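Local coordinates for protein biliverdin reductase (Synechocystis sp., PDB 5B3T) that reduces the tetrapyrrole biliverdin, probably to bilirubin, with NADPH as the likely hydride donor, at residues 12-17 with 293-298. Sequence-based numbering, arbitrary orientation.
Sequences TPVRVG and AVLDYL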
# COMPACT_ATOMS: atom_id res chain seq x y z
N THR A 12 -7.68 23.67 -13.58
CA THR A 12 -6.48 23.28 -14.32
C THR A 12 -5.49 24.44 -14.48
O THR A 12 -5.89 25.59 -14.65
CB THR A 12 -6.86 22.72 -15.72
OG1 THR A 12 -5.73 22.07 -16.31
CG2 THR A 12 -7.37 23.82 -16.64
N PRO A 13 -4.18 24.14 -14.38
CA PRO A 13 -3.58 22.83 -14.07
C PRO A 13 -3.71 22.46 -12.60
O PRO A 13 -3.72 23.34 -11.74
CB PRO A 13 -2.10 23.02 -14.44
CG PRO A 13 -2.02 24.32 -15.18
CD PRO A 13 -3.15 25.15 -14.67
N VAL A 14 -3.83 21.16 -12.31
CA VAL A 14 -3.82 20.70 -10.93
C VAL A 14 -2.40 20.79 -10.40
O VAL A 14 -1.47 20.17 -10.95
CB VAL A 14 -4.37 19.28 -10.81
CG1 VAL A 14 -4.46 18.86 -9.35
CG2 VAL A 14 -5.74 19.18 -11.48
N ARG A 15 -2.21 21.56 -9.33
CA ARG A 15 -0.89 21.78 -8.75
C ARG A 15 -0.68 20.77 -7.62
O ARG A 15 -1.48 20.71 -6.68
CB ARG A 15 -0.76 23.21 -8.25
CG ARG A 15 -0.67 24.22 -9.39
CD ARG A 15 -0.98 25.63 -8.92
NE ARG A 15 -2.31 25.73 -8.34
CZ ARG A 15 -2.74 26.76 -7.63
NH1 ARG A 15 -1.94 27.79 -7.41
NH2 ARG A 15 -3.98 26.77 -7.14
N VAL A 16 0.40 20.00 -7.72
CA VAL A 16 0.60 18.82 -6.89
C VAL A 16 1.83 19.00 -6.02
O VAL A 16 2.88 19.46 -6.49
CB VAL A 16 0.75 17.55 -7.76
CG1 VAL A 16 0.90 16.31 -6.89
CG2 VAL A 16 -0.44 17.41 -8.70
N GLY A 17 1.70 18.65 -4.75
CA GLY A 17 2.84 18.47 -3.86
C GLY A 17 2.93 17.02 -3.45
O GLY A 17 1.91 16.39 -3.13
N ALA A 293 -7.06 8.72 -13.87
CA ALA A 293 -8.42 8.71 -13.34
C ALA A 293 -8.62 9.81 -12.31
O ALA A 293 -9.67 10.46 -12.28
CB ALA A 293 -8.74 7.34 -12.75
N VAL A 294 -7.62 10.03 -11.45
CA VAL A 294 -7.70 11.10 -10.46
C VAL A 294 -7.79 12.45 -11.15
O VAL A 294 -8.61 13.31 -10.79
CB VAL A 294 -6.50 11.03 -9.50
CG1 VAL A 294 -6.37 12.32 -8.71
CG2 VAL A 294 -6.65 9.84 -8.55
N LEU A 295 -6.94 12.67 -12.16
CA LEU A 295 -7.01 13.91 -12.93
C LEU A 295 -8.38 14.07 -13.58
O LEU A 295 -8.94 15.17 -13.60
CB LEU A 295 -5.90 13.93 -13.98
CG LEU A 295 -4.51 14.11 -13.36
CD1 LEU A 295 -3.42 14.02 -14.41
CD2 LEU A 295 -4.44 15.43 -12.62
N ASP A 296 -8.94 12.97 -14.10
CA ASP A 296 -10.28 13.01 -14.67
C ASP A 296 -11.29 13.51 -13.65
O ASP A 296 -12.08 14.42 -13.93
CB ASP A 296 -10.68 11.62 -15.19
CG ASP A 296 -10.66 11.52 -16.71
OD1 ASP A 296 -9.56 11.53 -17.31
OD2 ASP A 296 -11.75 11.39 -17.30
N TYR A 297 -11.28 12.93 -12.46
CA TYR A 297 -12.23 13.33 -11.42
C TYR A 297 -12.08 14.81 -11.08
O TYR A 297 -13.08 15.53 -10.97
CB TYR A 297 -12.06 12.47 -10.16
CG TYR A 297 -12.89 12.99 -9.02
CD1 TYR A 297 -14.27 12.80 -9.01
CD2 TYR A 297 -12.31 13.68 -7.96
CE1 TYR A 297 -15.04 13.27 -7.98
CE2 TYR A 297 -13.08 14.16 -6.93
CZ TYR A 297 -14.44 13.95 -6.94
OH TYR A 297 -15.21 14.42 -5.91
N LEU A 298 -10.85 15.27 -10.92
CA LEU A 298 -10.64 16.65 -10.47
C LEU A 298 -11.00 17.68 -11.53
O LEU A 298 -11.41 18.79 -11.20
CB LEU A 298 -9.19 16.84 -10.02
CG LEU A 298 -8.76 15.99 -8.82
CD1 LEU A 298 -7.28 16.17 -8.52
CD2 LEU A 298 -9.60 16.33 -7.60
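The two methyl groups of V14 are shared out between L295 and L298, one to each leucine. V14 CG1 lies 4.0 Å from CD1 of L298, while V14 CG2 lies 4.1 Å from CD2 of L295, so the forked end of the valine makes van der Waals contact with one methyl from each of two side chains three positions apart on the helix. The split follows from the valine rotamer: with chi1 at -176°, CG1 stands anti to the backbone N and CG2 anti to the carbonyl carbon, and each branch turns to a different leucine. The side chains of V14 and L298 meet at about a right angle, whereas V14 and L295 cross more obliquely. V14 and L298 both set out toward the opposite segment; L295 starts off to one side and reaches the valine through CD2. V14 opens the first strand of the parallel Rossmann sheet, flanked by strands 38-44 and 77-80, and helix 283-300 belongs to the C-terminal alpha/beta part of this Gfo/Idh/MocA-family enzyme, so the contact lays a C-terminal helix against the beginning of the nucleotide-binding sheet, away from the NADP(+)-binding residues. L77 of the neighbouring strand touches both V14 and L298, and F32 of helix 23-34 packs on L295, extending the apolar layer beyond the three residues. On the polar side of the same helical turn, D296 forms salt bridges to R37 and K302, the former in the connection between helix 23-34 and strand 38-44.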